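Local structure of glycoprotein (Chandipura virus, 5MDM) at residues Arg22-Gly27 against Leu286-Trp291; Thr45-Thr50 against Ser181-Thr186; Lys63-Cys68 against Ser81-Lys86; Lys195-Gly200 against Gln245-Leu250; Val334-Asp339 against Gly348-Pro353. The protein probably attaches the virus to host receptors and, on acidification in the endosome, changes conformation to drive fusion of the viral and endosomal membranes. All coordinates share one frame; numbering follows the deposited sequence.

Contact 1: residues Arg22-Gly27 against Leu286-Trp291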
# COMPACT_ATOMS: atom_id res chain seq x y z
N ARG A 22 -8.14 23.01 29.31
CA ARG A 22 -7.63 22.19 28.22
C ARG A 22 -8.42 22.43 26.94
O ARG A 22 -9.64 22.35 26.93
CB ARG A 22 -7.68 20.71 28.61
CG ARG A 22 -6.91 20.40 29.88
CD ARG A 22 -7.64 19.43 30.77
NE ARG A 22 -7.09 18.08 30.70
CZ ARG A 22 -6.44 17.48 31.69
NH1 ARG A 22 -6.26 18.12 32.84
NH2 ARG A 22 -5.98 16.25 31.55
N TYR A 23 -7.70 22.74 25.87
CA TYR A 23 -8.32 22.87 24.56
C TYR A 23 -7.85 21.73 23.66
O TYR A 23 -7.02 21.93 22.77
CB TYR A 23 -7.98 24.22 23.93
CG TYR A 23 -8.57 25.40 24.65
CD1 TYR A 23 -9.84 25.88 24.33
CD2 TYR A 23 -7.87 26.05 25.67
CE1 TYR A 23 -10.39 26.96 24.99
CE2 TYR A 23 -8.41 27.13 26.34
CZ TYR A 23 -9.67 27.59 25.99
OH TYR A 23 -10.22 28.66 26.66
N CYS A 24 -8.37 20.53 23.91
CA CYS A 24 -7.93 19.34 23.19
C CYS A 24 -8.98 18.82 22.21
O CYS A 24 -10.13 18.59 22.58
CB CYS A 24 -7.57 18.23 24.18
SG CYS A 24 -6.07 18.54 25.09
N PRO A 25 -8.57 18.63 20.96
CA PRO A 25 -7.24 18.99 20.48
C PRO A 25 -7.26 20.45 20.04
O PRO A 25 -8.34 20.99 19.84
CB PRO A 25 -7.07 18.09 19.26
CG PRO A 25 -8.45 17.96 18.73
CD PRO A 25 -9.38 17.99 19.91
N MET A 26 -6.10 21.08 19.92
CA MET A 26 -6.07 22.49 19.57
C MET A 26 -6.55 22.72 18.15
O MET A 26 -6.14 22.03 17.21
CB MET A 26 -4.67 23.09 19.77
CG MET A 26 -4.61 24.60 19.59
SD MET A 26 -5.65 25.50 20.76
CE MET A 26 -4.83 25.10 22.30
N GLY A 27 -7.45 23.69 17.99
CA GLY A 27 -8.01 24.00 16.70
C GLY A 27 -8.74 25.33 16.76
O GLY A 27 -8.90 25.90 17.83
N LEU A 286 -3.33 12.20 23.73
CA LEU A 286 -1.96 12.61 24.04
C LEU A 286 -1.96 14.03 24.57
O LEU A 286 -1.18 14.37 25.46
CB LEU A 286 -1.05 12.48 22.82
CG LEU A 286 -0.64 11.04 22.47
CD1 LEU A 286 0.07 11.01 21.13
CD2 LEU A 286 0.21 10.44 23.55
N CYS A 287 -2.84 14.86 24.02
CA CYS A 287 -3.06 16.20 24.54
C CYS A 287 -3.51 16.10 26.01
O CYS A 287 -2.90 16.69 26.92
CB CYS A 287 -4.10 16.91 23.68
SG CYS A 287 -4.34 18.63 24.02
N GLN A 288 -4.57 15.33 26.25
CA GLN A 288 -5.07 15.13 27.60
C GLN A 288 -4.00 14.57 28.53
O GLN A 288 -3.94 14.92 29.71
CB GLN A 288 -6.29 14.19 27.58
CG GLN A 288 -7.49 14.72 26.82
CD GLN A 288 -8.22 15.82 27.56
OE1 GLN A 288 -8.06 16.00 28.77
NE2 GLN A 288 -9.04 16.56 26.84
N ASN A 289 -3.14 13.70 28.01
CA ASN A 289 -2.09 13.08 28.80
C ASN A 289 -1.04 14.12 29.21
O ASN A 289 -0.57 14.13 30.35
CB ASN A 289 -1.46 11.91 28.05
CG ASN A 289 -0.51 11.09 28.92
OD1 ASN A 289 0.71 11.21 28.81
ND2 ASN A 289 -1.07 10.26 29.78
N THR A 290 -0.68 15.00 28.28
CA THR A 290 0.20 16.11 28.59
C THR A 290 -0.39 17.00 29.69
O THR A 290 0.30 17.36 30.65
CB THR A 290 0.51 16.96 27.34
OG1 THR A 290 1.40 16.24 26.49
CG2 THR A 290 1.15 18.30 27.72
N TRP A 291 -1.67 17.34 29.55
CA TRP A 291 -2.32 18.15 30.58
C TRP A 291 -2.41 17.42 31.92
O TRP A 291 -2.49 18.04 32.98
CB TRP A 291 -3.69 18.63 30.14
CG TRP A 291 -3.68 19.91 29.38
CD1 TRP A 291 -4.05 20.09 28.08
CD2 TRP A 291 -3.28 21.19 29.86
NE1 TRP A 291 -3.92 21.41 27.73
CE2 TRP A 291 -3.44 22.10 28.81
CE3 TRP A 291 -2.80 21.66 31.09
CZ2 TRP A 291 -3.14 23.46 28.94
CZ3 TRP A 291 -2.51 23.00 31.22
CH2 TRP A 291 -2.68 23.88 30.15
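R22 and W291 run past each other in opposite directions, and this pair together with C24 buries most of the surface here. CG of R22 sits over one face of the indole, 3.5 Å from the centroid of the five-membered ring of W291 and 19° off its normal, a CH-pi contact. R22 bends at chi2 and chi3, which turns the guanidinium back over the helix so that CB of W291 covers its face, 3.4 Å from R22 CZ. Near the edge of the guanidinium, and 18° out of its plane, OE1 of Q288 takes a hydrogen bond from R22 NE at 3.0 Å. The stronger partner of R22 is D292, next along the helix, which takes NH2 in a salt bridge. C24 is tied covalently to the same helix: its SG bonds to SG of C287 at 2.0 Å. The sulfur of C24 reaches the edge of the indole, 3.9 Å from W291 CD1, while NE2 of Q288 packs 3.5 Å from C24 CB. Y23 turns from the helix and packs on W30, F31 and strand 316-322. The loop 22-27 is fixed to helix 270-295, whose part here lies in a region probably used for trimerization, by a covalent bond that mild acid does not break and by charged and aromatic contacts around it; the disulfide should hold the loop to the helix during the low-pH rearrangement.

Contact 2: residues Thr45-Thr50 against Ser181-Thr186. With SO4 (sulfate ion), chain G.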
# COMPACT_ATOMS: atom_id res chain seq x y z
N THR A 45 -17.64 14.38 -4.88
CA THR A 45 -16.20 14.25 -5.03
C THR A 45 -15.81 12.85 -5.49
O THR A 45 -16.39 11.86 -5.04
CB THR A 45 -15.44 14.65 -3.73
OG1 THR A 45 -14.10 15.05 -4.07
CG2 THR A 45 -15.39 13.52 -2.72
N PRO A 46 -14.85 12.76 -6.43
CA PRO A 46 -14.41 11.47 -6.97
C PRO A 46 -13.64 10.67 -5.93
O PRO A 46 -12.71 11.18 -5.31
CB PRO A 46 -13.50 11.88 -8.12
CG PRO A 46 -13.02 13.23 -7.76
CD PRO A 46 -14.15 13.89 -7.06
N ILE A 47 -14.03 9.41 -5.73
CA ILE A 47 -13.45 8.59 -4.69
C ILE A 47 -12.66 7.41 -5.22
O ILE A 47 -12.24 6.54 -4.46
CB ILE A 47 -14.54 8.02 -3.79
CG1 ILE A 47 -15.42 7.07 -4.60
CG2 ILE A 47 -15.34 9.14 -3.21
CD1 ILE A 47 -16.55 6.47 -3.80
N GLY A 48 -12.45 7.38 -6.53
CA GLY A 48 -11.66 6.32 -7.13
C GLY A 48 -12.09 5.94 -8.52
O GLY A 48 -13.25 6.12 -8.92
N ALA A 49 -11.13 5.42 -9.28
CA ALA A 49 -11.42 4.92 -10.62
C ALA A 49 -11.96 3.52 -10.51
O ALA A 49 -11.32 2.64 -9.94
CB ALA A 49 -10.18 4.94 -11.47
N THR A 50 -13.15 3.31 -11.04
CA THR A 50 -13.68 1.96 -11.11
C THR A 50 -13.76 1.55 -12.58
O THR A 50 -14.65 1.98 -13.30
CB THR A 50 -15.06 1.89 -10.44
OG1 THR A 50 -15.90 2.92 -10.97
CG2 THR A 50 -14.91 2.09 -8.94
N SER A 181 -15.89 6.94 -9.81
CA SER A 181 -17.01 6.92 -8.88
C SER A 181 -16.98 8.15 -7.98
O SER A 181 -15.91 8.67 -7.66
CB SER A 181 -16.98 5.66 -8.04
OG SER A 181 -17.02 4.51 -8.87
N PHE A 182 -18.16 8.62 -7.58
CA PHE A 182 -18.25 9.81 -6.75
C PHE A 182 -18.95 9.54 -5.43
O PHE A 182 -19.43 8.44 -5.17
CB PHE A 182 -18.98 10.92 -7.50
CG PHE A 182 -18.17 11.52 -8.61
CD1 PHE A 182 -18.01 10.84 -9.81
CD2 PHE A 182 -17.56 12.75 -8.45
CE1 PHE A 182 -17.27 11.39 -10.83
CE2 PHE A 182 -16.81 13.30 -9.47
CZ PHE A 182 -16.67 12.62 -10.66
N THR A 183 -18.99 10.56 -4.58
CA THR A 183 -19.79 10.52 -3.37
C THR A 183 -20.32 11.91 -3.03
O THR A 183 -19.63 12.91 -3.24
CB THR A 183 -19.02 9.96 -2.16
OG1 THR A 183 -19.92 9.81 -1.06
CG2 THR A 183 -17.90 10.90 -1.75
N PRO A 184 -21.55 11.96 -2.51
CA PRO A 184 -22.09 13.24 -2.05
C PRO A 184 -21.28 13.76 -0.87
O PRO A 184 -20.69 12.99 -0.10
CB PRO A 184 -23.53 12.89 -1.64
CG PRO A 184 -23.53 11.42 -1.44
CD PRO A 184 -22.52 10.87 -2.40
N LEU A 185 -21.26 15.07 -0.72
CA LEU A 185 -20.34 15.70 0.19
C LEU A 185 -20.85 17.10 0.48
O LEU A 185 -21.18 17.84 -0.44
CB LEU A 185 -18.98 15.79 -0.50
CG LEU A 185 -17.79 16.34 0.28
CD1 LEU A 185 -17.48 15.42 1.42
CD2 LEU A 185 -16.60 16.48 -0.64
N THR A 186 -20.96 17.46 1.75
CA THR A 186 -21.21 18.84 2.09
C THR A 186 -19.88 19.57 2.08
O THR A 186 -18.95 19.20 2.81
CB THR A 186 -21.87 18.99 3.46
OG1 THR A 186 -23.18 18.42 3.42
CG2 THR A 186 -22.00 20.45 3.84
S SO4 G . -21.24 15.16 4.97
O1 SO4 G . -21.03 15.24 3.53
O2 SO4 G . -20.09 15.70 5.67
O3 SO4 G . -22.40 15.95 5.36
O4 SO4 G . -21.43 13.76 5.33
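T45 and T183 exchange backbone hydrogen bonds, T45 N to T183 O at 3.0 Å and T183 N to T45 O at 2.9 Å. S181 takes I47 N on its O and gives its N to G48 O, so two successive residues of 45-50 face S181. One side-chain bond extends the ladder: the hydroxyls T50 OG1 and S181 OG meet at 2.9 Å. Strands 36-49 and 180-192 are antiparallel neighbours in a four-stranded sheet in which 36-49 is one of the two outermost strands within this chain, and P46 with F182 forms the non-hydrogen-bonded pair. There the proline lies over one face of the phenyl ring, CB of P46 4.2 Å from the F182 ring centroid in a CH-pi contact; R225 adds a cation-pi contact to the same ring. T45 and T183 project from the other face of the sheet, and apolar contacts gather round them. CG2 of T183 touches CG2 of I47 at 3.4 Å, and CD2 of L185 lies 3.8 Å from CB of T45. With chi1 at -156°, T45 swings OG1 away from these carbons, to W235 O and T265 OG1. A sulfate ion, probably from the crystallisation liquor, accepts bonds from N and OG1 of T186.

Contact 3: residues Lys63-Cys68 against Ser81-Lys86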
# COMPACT_ATOMS: atom_id res chain seq x y z
N LYS A 63 -21.56 -11.73 -42.72
CA LYS A 63 -22.46 -12.65 -43.40
C LYS A 63 -21.72 -13.92 -43.80
O LYS A 63 -20.70 -13.87 -44.49
CB LYS A 63 -23.11 -11.99 -44.61
CG LYS A 63 -24.20 -10.98 -44.24
CD LYS A 63 -24.84 -10.32 -45.45
CE LYS A 63 -23.87 -9.39 -46.15
NZ LYS A 63 -24.53 -8.64 -47.25
N TRP A 64 -22.21 -15.07 -43.36
CA TRP A 64 -21.67 -16.35 -43.79
C TRP A 64 -22.50 -16.84 -44.98
O TRP A 64 -23.69 -17.11 -44.84
CB TRP A 64 -21.69 -17.37 -42.66
CG TRP A 64 -20.77 -17.05 -41.51
CD1 TRP A 64 -20.46 -15.81 -41.03
CD2 TRP A 64 -20.03 -17.98 -40.71
NE1 TRP A 64 -19.58 -15.91 -39.98
CE2 TRP A 64 -19.30 -17.24 -39.77
CE3 TRP A 64 -19.91 -19.37 -40.71
CZ2 TRP A 64 -18.47 -17.84 -38.83
CZ3 TRP A 64 -19.09 -19.97 -39.77
CH2 TRP A 64 -18.38 -19.20 -38.84
N VAL A 65 -21.86 -16.93 -46.14
CA VAL A 65 -22.56 -17.20 -47.39
C VAL A 65 -22.25 -18.58 -47.96
O VAL A 65 -21.10 -18.89 -48.28
CB VAL A 65 -22.22 -16.13 -48.44
CG1 VAL A 65 -22.88 -16.47 -49.77
CG2 VAL A 65 -22.65 -14.75 -47.96
N THR A 66 -23.30 -19.39 -48.10
CA THR A 66 -23.22 -20.66 -48.81
C THR A 66 -23.74 -20.46 -50.22
O THR A 66 -24.91 -20.14 -50.42
CB THR A 66 -24.06 -21.74 -48.12
OG1 THR A 66 -23.54 -22.00 -46.81
CG2 THR A 66 -24.04 -23.03 -48.92
N THR A 67 -22.86 -20.64 -51.20
CA THR A 67 -23.20 -20.40 -52.59
C THR A 67 -23.30 -21.69 -53.39
O THR A 67 -22.38 -22.51 -53.38
CB THR A 67 -22.18 -19.46 -53.27
OG1 THR A 67 -22.04 -18.26 -52.50
CG2 THR A 67 -22.64 -19.11 -54.68
N CYS A 68 -24.42 -21.86 -54.09
CA CYS A 68 -24.64 -23.03 -54.93
C CYS A 68 -24.53 -22.65 -56.41
O CYS A 68 -25.28 -21.81 -56.90
CB CYS A 68 -26.02 -23.64 -54.65
SG CYS A 68 -26.42 -25.09 -55.66
N SER A 81 -18.19 -18.73 -48.23
CA SER A 81 -17.45 -17.49 -48.01
C SER A 81 -17.94 -16.76 -46.76
O SER A 81 -18.99 -17.10 -46.22
CB SER A 81 -17.58 -16.56 -49.23
OG SER A 81 -18.92 -16.14 -49.40
N ILE A 82 -17.17 -15.78 -46.30
CA ILE A 82 -17.58 -14.93 -45.19
C ILE A 82 -17.29 -13.47 -45.52
O ILE A 82 -16.16 -13.11 -45.84
CB ILE A 82 -16.87 -15.30 -43.88
CG1 ILE A 82 -17.23 -16.73 -43.45
CG2 ILE A 82 -17.25 -14.32 -42.78
CD1 ILE A 82 -16.74 -17.10 -42.07
N HIS A 83 -18.31 -12.63 -45.43
CA HIS A 83 -18.18 -11.22 -45.77
C HIS A 83 -18.37 -10.34 -44.54
O HIS A 83 -19.48 -10.20 -44.03
CB HIS A 83 -19.21 -10.83 -46.83
CG HIS A 83 -19.14 -11.66 -48.08
ND1 HIS A 83 -18.00 -12.33 -48.46
CD2 HIS A 83 -20.07 -11.93 -49.02
CE1 HIS A 83 -18.23 -12.98 -49.59
NE2 HIS A 83 -19.49 -12.76 -49.94
N ASN A 84 -17.27 -9.74 -44.07
CA ASN A 84 -17.34 -8.81 -42.95
C ASN A 84 -18.16 -7.58 -43.32
O ASN A 84 -17.91 -6.95 -44.35
CB ASN A 84 -15.94 -8.39 -42.52
CG ASN A 84 -15.18 -9.51 -41.84
OD1 ASN A 84 -15.77 -10.43 -41.28
ND2 ASN A 84 -13.85 -9.43 -41.88
N ILE A 85 -19.15 -7.25 -42.49
CA ILE A 85 -19.94 -6.04 -42.69
C ILE A 85 -20.06 -5.26 -41.38
O ILE A 85 -19.86 -5.82 -40.30
CB ILE A 85 -21.35 -6.34 -43.23
CG1 ILE A 85 -22.16 -7.14 -42.20
CG2 ILE A 85 -21.28 -7.07 -44.56
CD1 ILE A 85 -23.60 -7.34 -42.59
N LYS A 86 -20.39 -3.98 -41.48
CA LYS A 86 -20.58 -3.16 -40.29
C LYS A 86 -21.97 -3.39 -39.73
O LYS A 86 -22.97 -3.23 -40.44
CB LYS A 86 -20.36 -1.68 -40.59
CG LYS A 86 -20.48 -0.80 -39.36
CD LYS A 86 -20.15 0.65 -39.67
CE LYS A 86 -20.32 1.51 -38.44
NZ LYS A 86 -19.96 2.93 -38.72
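I82 lies alongside W64, both side chains pointing the same way from the non-hydrogen-bonded pair of the two strands. Starting at its root, CB of I82 rests 4.1 Å from the carbonyl oxygen K63 O. The CG2 branch stays low, near K63 O and near CD1 of the indole, 3.9 Å from that W64 atom. CG1 takes the other route: with chi1 at -62° it stands beside the backbone N and comes up to W64 CG and CD2. A nearly straight chi2 then carries CD1 out over the middle of the bicyclic ring, 3.4 Å from W64 CE2. The methyl lies over the face, 18° off the normal of the five-membered ring, a CH-pi contact. F109 meets W64 as well, and M128, a residue that interacts with host vimentin, has its side chain close by. The other face of the sheet carries K63, V65, S81 and H83. V65 CB packs 3.4 Å from S81 OG, and CG2 of V65 reaches H83 CD2 at 4.0 Å, while the aliphatic part of K63 crosses I85 at about a right angle. Backbone bonds run both ways in the hydrogen-bonded pairs, among them S81 N to V65 O at 2.9 Å. The arrangement is that of a regular antiparallel beta hairpin, strands 56-69 and 77-85, within the elongated fusion domain of this class III viral glycoprotein.

Contact 4: residues Lys195-Gly200 against Gln245-Leu250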
# COMPACT_ATOMS: atom_id res chain seq x y z
N LYS A 195 -16.03 41.84 4.30
CA LYS A 195 -15.47 42.12 2.98
C LYS A 195 -16.33 41.52 1.87
O LYS A 195 -17.20 40.69 2.11
CB LYS A 195 -14.05 41.56 2.87
CG LYS A 195 -13.13 41.94 4.03
CD LYS A 195 -11.73 41.38 3.84
CE LYS A 195 -10.77 41.92 4.90
NZ LYS A 195 -9.34 41.61 4.62
N GLU A 196 -16.07 41.97 0.64
CA GLU A 196 -16.74 41.43 -0.54
C GLU A 196 -16.18 40.04 -0.85
O GLU A 196 -14.97 39.84 -0.86
CB GLU A 196 -16.51 42.36 -1.73
CG GLU A 196 -17.17 41.91 -3.02
CD GLU A 196 -18.68 42.09 -2.99
OE1 GLU A 196 -19.21 42.81 -3.86
OE2 GLU A 196 -19.32 41.50 -2.10
N ILE A 197 -17.07 39.08 -1.10
CA ILE A 197 -16.66 37.71 -1.36
C ILE A 197 -15.78 37.59 -2.61
O ILE A 197 -16.10 38.12 -3.68
CB ILE A 197 -17.89 36.76 -1.47
CG1 ILE A 197 -17.44 35.30 -1.61
CG2 ILE A 197 -18.80 37.15 -2.61
CD1 ILE A 197 -17.34 34.57 -0.29
N ALA A 198 -14.65 36.90 -2.46
CA ALA A 198 -13.72 36.68 -3.57
C ALA A 198 -12.89 35.43 -3.34
O ALA A 198 -12.68 35.00 -2.20
CB ALA A 198 -12.82 37.89 -3.76
N ALA A 199 -12.40 34.84 -4.43
CA ALA A 199 -11.68 33.57 -4.38
C ALA A 199 -10.54 33.55 -3.35
O ALA A 199 -10.30 32.53 -2.71
CB ALA A 199 -11.14 33.21 -5.76
N GLY A 200 -9.87 34.69 -3.19
CA GLY A 200 -8.73 34.78 -2.30
C GLY A 200 -9.13 34.81 -0.84
O GLY A 200 -8.34 34.46 0.04
N GLN A 245 -22.79 34.35 -0.21
CA GLN A 245 -23.00 35.77 0.02
C GLN A 245 -23.89 36.33 -1.08
O GLN A 245 -23.61 37.38 -1.65
CB GLN A 245 -21.68 36.55 0.10
CG GLN A 245 -21.81 37.90 0.80
CD GLN A 245 -20.49 38.65 0.87
OE1 GLN A 245 -19.87 38.94 -0.16
NE2 GLN A 245 -20.06 38.97 2.08
N GLU A 246 -24.95 35.58 -1.38
CA GLU A 246 -25.95 35.95 -2.39
C GLU A 246 -25.35 36.26 -3.76
O GLU A 246 -25.88 37.07 -4.51
CB GLU A 246 -26.82 37.10 -1.88
CG GLU A 246 -27.69 36.72 -0.69
CD GLU A 246 -28.50 37.88 -0.14
OE1 GLU A 246 -29.07 37.74 0.96
OE2 GLU A 246 -28.56 38.93 -0.82
N LYS A 247 -24.25 35.60 -4.08
CA LYS A 247 -23.62 35.76 -5.39
C LYS A 247 -23.18 34.39 -5.89
O LYS A 247 -22.78 33.54 -5.10
CB LYS A 247 -22.39 36.68 -5.30
CG LYS A 247 -22.69 38.10 -4.84
CD LYS A 247 -21.40 38.81 -4.47
CE LYS A 247 -20.33 38.60 -5.54
NZ LYS A 247 -19.00 39.13 -5.13
N HIS A 248 -23.27 34.19 -7.20
CA HIS A 248 -22.74 33.00 -7.86
C HIS A 248 -21.32 32.65 -7.39
O HIS A 248 -20.38 33.44 -7.55
CB HIS A 248 -22.75 33.24 -9.37
CG HIS A 248 -22.31 34.62 -9.75
ND1 HIS A 248 -23.17 35.70 -9.78
CD2 HIS A 248 -21.09 35.10 -10.12
CE1 HIS A 248 -22.50 36.78 -10.15
NE2 HIS A 248 -21.24 36.45 -10.36
N LEU A 249 -21.15 31.47 -6.81
CA LEU A 249 -19.87 31.08 -6.23
C LEU A 249 -18.83 30.63 -7.27
O LEU A 249 -17.67 31.01 -7.19
CB LEU A 249 -20.06 29.97 -5.18
CG LEU A 249 -18.76 29.35 -4.65
CD1 LEU A 249 -17.92 30.40 -3.94
CD2 LEU A 249 -19.03 28.15 -3.75
N LEU A 250 -19.27 29.82 -8.22
CA LEU A 250 -18.39 29.25 -9.23
C LEU A 250 -17.58 30.26 -10.08
O LEU A 250 -16.37 30.09 -10.24
CB LEU A 250 -19.16 28.27 -10.13
CG LEU A 250 -18.36 27.44 -11.13
CD1 LEU A 250 -17.40 26.51 -10.41
CD2 LEU A 250 -19.30 26.65 -12.02
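Q245 meets the loop 195-200 with both ends of its amide. OE1 of Q245 accepts a hydrogen bond from I197 N at 3.0 Å, while NE2 gives a straight but weak one to K195 O at 3.3 Å. The chain beyond CG is extended, and with CG anti to the backbone N (chi1 -160°) it reaches past I197, the two side chains sliding by each other in opposite directions. The second arm is K247, which bends at chi3, passing its CD and CE along I197 CG2, so that NZ makes a weak hydrogen bond to I197 O and a long salt bridge to E196, 3.9 Å from OE2. That carboxylate oxygen also faces Q245 OE1 at 3.3 Å, acceptor against acceptor, and not bonded. Both arms come from the small two-stranded antiparallel hairpin of strands 243-244 and 247-248; the loop they hold joins strand 180-192 to strand 202-205. Farther out, Q245 N bonds to OE2 of E39, and the hairpin is tied by backbone bonding between L249 and T242. I197, buried under the two polar arms, packs on Y191, I202, I244 and L252, and L249 lies against V189, I202 and I244.

Contact 5: residues Val334-Asp339 against Gly348-Pro353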
# COMPACT_ATOMS: atom_id res chain seq x y z
N VAL A 334 -1.30 28.98 10.92
CA VAL A 334 -1.45 28.96 9.48
C VAL A 334 -0.62 27.81 8.92
O VAL A 334 0.28 27.30 9.59
CB VAL A 334 -0.98 30.27 8.85
CG1 VAL A 334 -1.79 31.43 9.38
CG2 VAL A 334 0.50 30.47 9.12
N ARG A 335 -0.94 27.40 7.70
CA ARG A 335 -0.23 26.30 7.07
C ARG A 335 1.07 26.80 6.46
O ARG A 335 1.09 27.78 5.72
CB ARG A 335 -1.10 25.64 6.00
CG ARG A 335 -0.40 24.58 5.17
CD ARG A 335 -1.40 23.81 4.33
NE ARG A 335 -2.37 23.10 5.16
CZ ARG A 335 -3.68 23.07 4.94
NH1 ARG A 335 -4.19 23.72 3.90
NH2 ARG A 335 -4.48 22.40 5.75
N MET A 336 2.16 26.12 6.80
CA MET A 336 3.46 26.44 6.24
C MET A 336 4.11 25.18 5.71
O MET A 336 3.83 24.08 6.20
CB MET A 336 4.37 27.05 7.30
CG MET A 336 3.84 28.31 7.92
SD MET A 336 4.98 28.95 9.15
CE MET A 336 4.14 30.45 9.65
N TRP A 337 4.99 25.33 4.73
CA TRP A 337 5.79 24.21 4.27
C TRP A 337 7.24 24.37 4.71
O TRP A 337 7.85 25.42 4.49
CB TRP A 337 5.69 24.05 2.75
CG TRP A 337 4.36 23.54 2.33
CD1 TRP A 337 4.02 22.25 2.06
CD2 TRP A 337 3.17 24.32 2.16
NE1 TRP A 337 2.69 22.17 1.71
CE2 TRP A 337 2.14 23.43 1.77
CE3 TRP A 337 2.87 25.67 2.29
CZ2 TRP A 337 0.85 23.86 1.51
CZ3 TRP A 337 1.58 26.09 2.04
CH2 TRP A 337 0.58 25.19 1.65
N ILE A 338 7.78 23.34 5.35
CA ILE A 338 9.16 23.36 5.80
C ILE A 338 10.00 22.35 5.03
O ILE A 338 9.47 21.41 4.45
CB ILE A 338 9.26 23.09 7.31
CG1 ILE A 338 8.62 21.75 7.65
CG2 ILE A 338 8.61 24.22 8.09
CD1 ILE A 338 8.67 21.42 9.12
N ASP A 339 11.32 22.56 5.04
CA ASP A 339 12.22 21.76 4.21
C ASP A 339 12.50 20.36 4.77
O ASP A 339 12.93 19.48 4.04
CB ASP A 339 13.54 22.51 3.97
CG ASP A 339 13.34 23.78 3.17
OD1 ASP A 339 12.30 24.45 3.35
OD2 ASP A 339 14.22 24.12 2.35
N GLY A 348 10.49 28.88 6.79
CA GLY A 348 9.50 28.03 6.16
C GLY A 348 8.81 28.76 5.03
O GLY A 348 8.76 30.00 5.01
N LYS A 349 8.27 28.00 4.08
CA LYS A 349 7.54 28.59 2.97
C LYS A 349 6.08 28.78 3.39
O LYS A 349 5.40 27.84 3.79
CB LYS A 349 7.67 27.70 1.74
CG LYS A 349 9.10 27.60 1.24
CD LYS A 349 9.29 26.44 0.27
CE LYS A 349 9.10 25.10 0.97
NZ LYS A 349 10.05 24.93 2.10
N ARG A 350 5.61 30.02 3.31
CA ARG A 350 4.35 30.40 3.94
C ARG A 350 3.14 30.38 3.02
O ARG A 350 2.01 30.25 3.49
CB ARG A 350 4.50 31.78 4.60
CG ARG A 350 3.47 32.07 5.68
CD ARG A 350 3.77 33.40 6.34
NE ARG A 350 5.11 33.43 6.92
CZ ARG A 350 5.36 33.56 8.22
NH1 ARG A 350 4.36 33.68 9.08
NH2 ARG A 350 6.61 33.57 8.66
N GLU A 351 3.36 30.49 1.71
CA GLU A 351 2.24 30.56 0.76
C GLU A 351 2.01 29.26 -0.03
O GLU A 351 0.87 28.87 -0.28
CB GLU A 351 2.41 31.75 -0.18
CG GLU A 351 3.82 31.92 -0.73
CD GLU A 351 3.91 33.00 -1.80
OE1 GLU A 351 2.85 33.53 -2.22
OE2 GLU A 351 5.04 33.33 -2.22
N SER A 352 3.09 28.59 -0.42
CA SER A 352 3.00 27.34 -1.15
C SER A 352 4.29 26.54 -0.97
O SER A 352 5.30 27.10 -0.54
CB SER A 352 2.74 27.61 -2.64
OG SER A 352 3.90 28.11 -3.28
N PRO A 353 4.26 25.23 -1.27
CA PRO A 353 5.46 24.40 -1.12
C PRO A 353 6.60 24.85 -2.03
O PRO A 353 7.75 24.45 -1.82
CB PRO A 353 4.99 23.01 -1.56
CG PRO A 353 3.54 23.02 -1.32
CD PRO A 353 3.08 24.41 -1.61
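W337 pairs with K349 in a single antiparallel bridge, joining strand 325-338 to the short strand 347-349, after which the chain turns back under the indole. The two bonds run W337 N to K349 O and K349 N to W337 O. W337 places CG beside its backbone N (chi1 -71°), and chi2 near -97° turns one ring face to P353, whose CG stands 3.3 Å from the centroid of the five-membered ring, 14° off its normal, a CH-pi contact. CG of R335 lies over the opposite face, toward its rim, and K349 O lies at the ring edge, in plane. NE1 of W337 is bound by D397. M336 is extended beyond CG and runs alongside R350 in the same direction; its CE comes over a face of the guanidinium, 3.3 Å from R350 NH1, the nitrogen that bonds to E8 O. K349 bends twice, at chi3 and chi4, curling its chain round W337 O, to which NZ makes a weak hydrogen bond. At its tip the lysine crosses D339 at about a right angle and closes a salt bridge, K349 NZ to D339 OD1 at 2.6 Å.

How the contacts relate
The five contacts are spread along an elongated molecule. Contact 3, in the fusion domain, is farthest out, its centre about 80 Å from that of contact 1, on the opposite side of the chain's centre. Contact 2 lies between, near that centre. Contact 1 joins residues 22-27 to helix 270-295, so contacts 2, 3 and 4 all fall within the chain it spans; contact 3 in turn falls within the span of contact 2. Contact 4 follows contact 2, and contact 5 comes last. Strand 180-192 serves contact 2 and leads into the loop of contact 4. Contacts 2 and 3 sit in separate antiparallel sheets, linked by the chain running from strand 36-49 to strand 56-69.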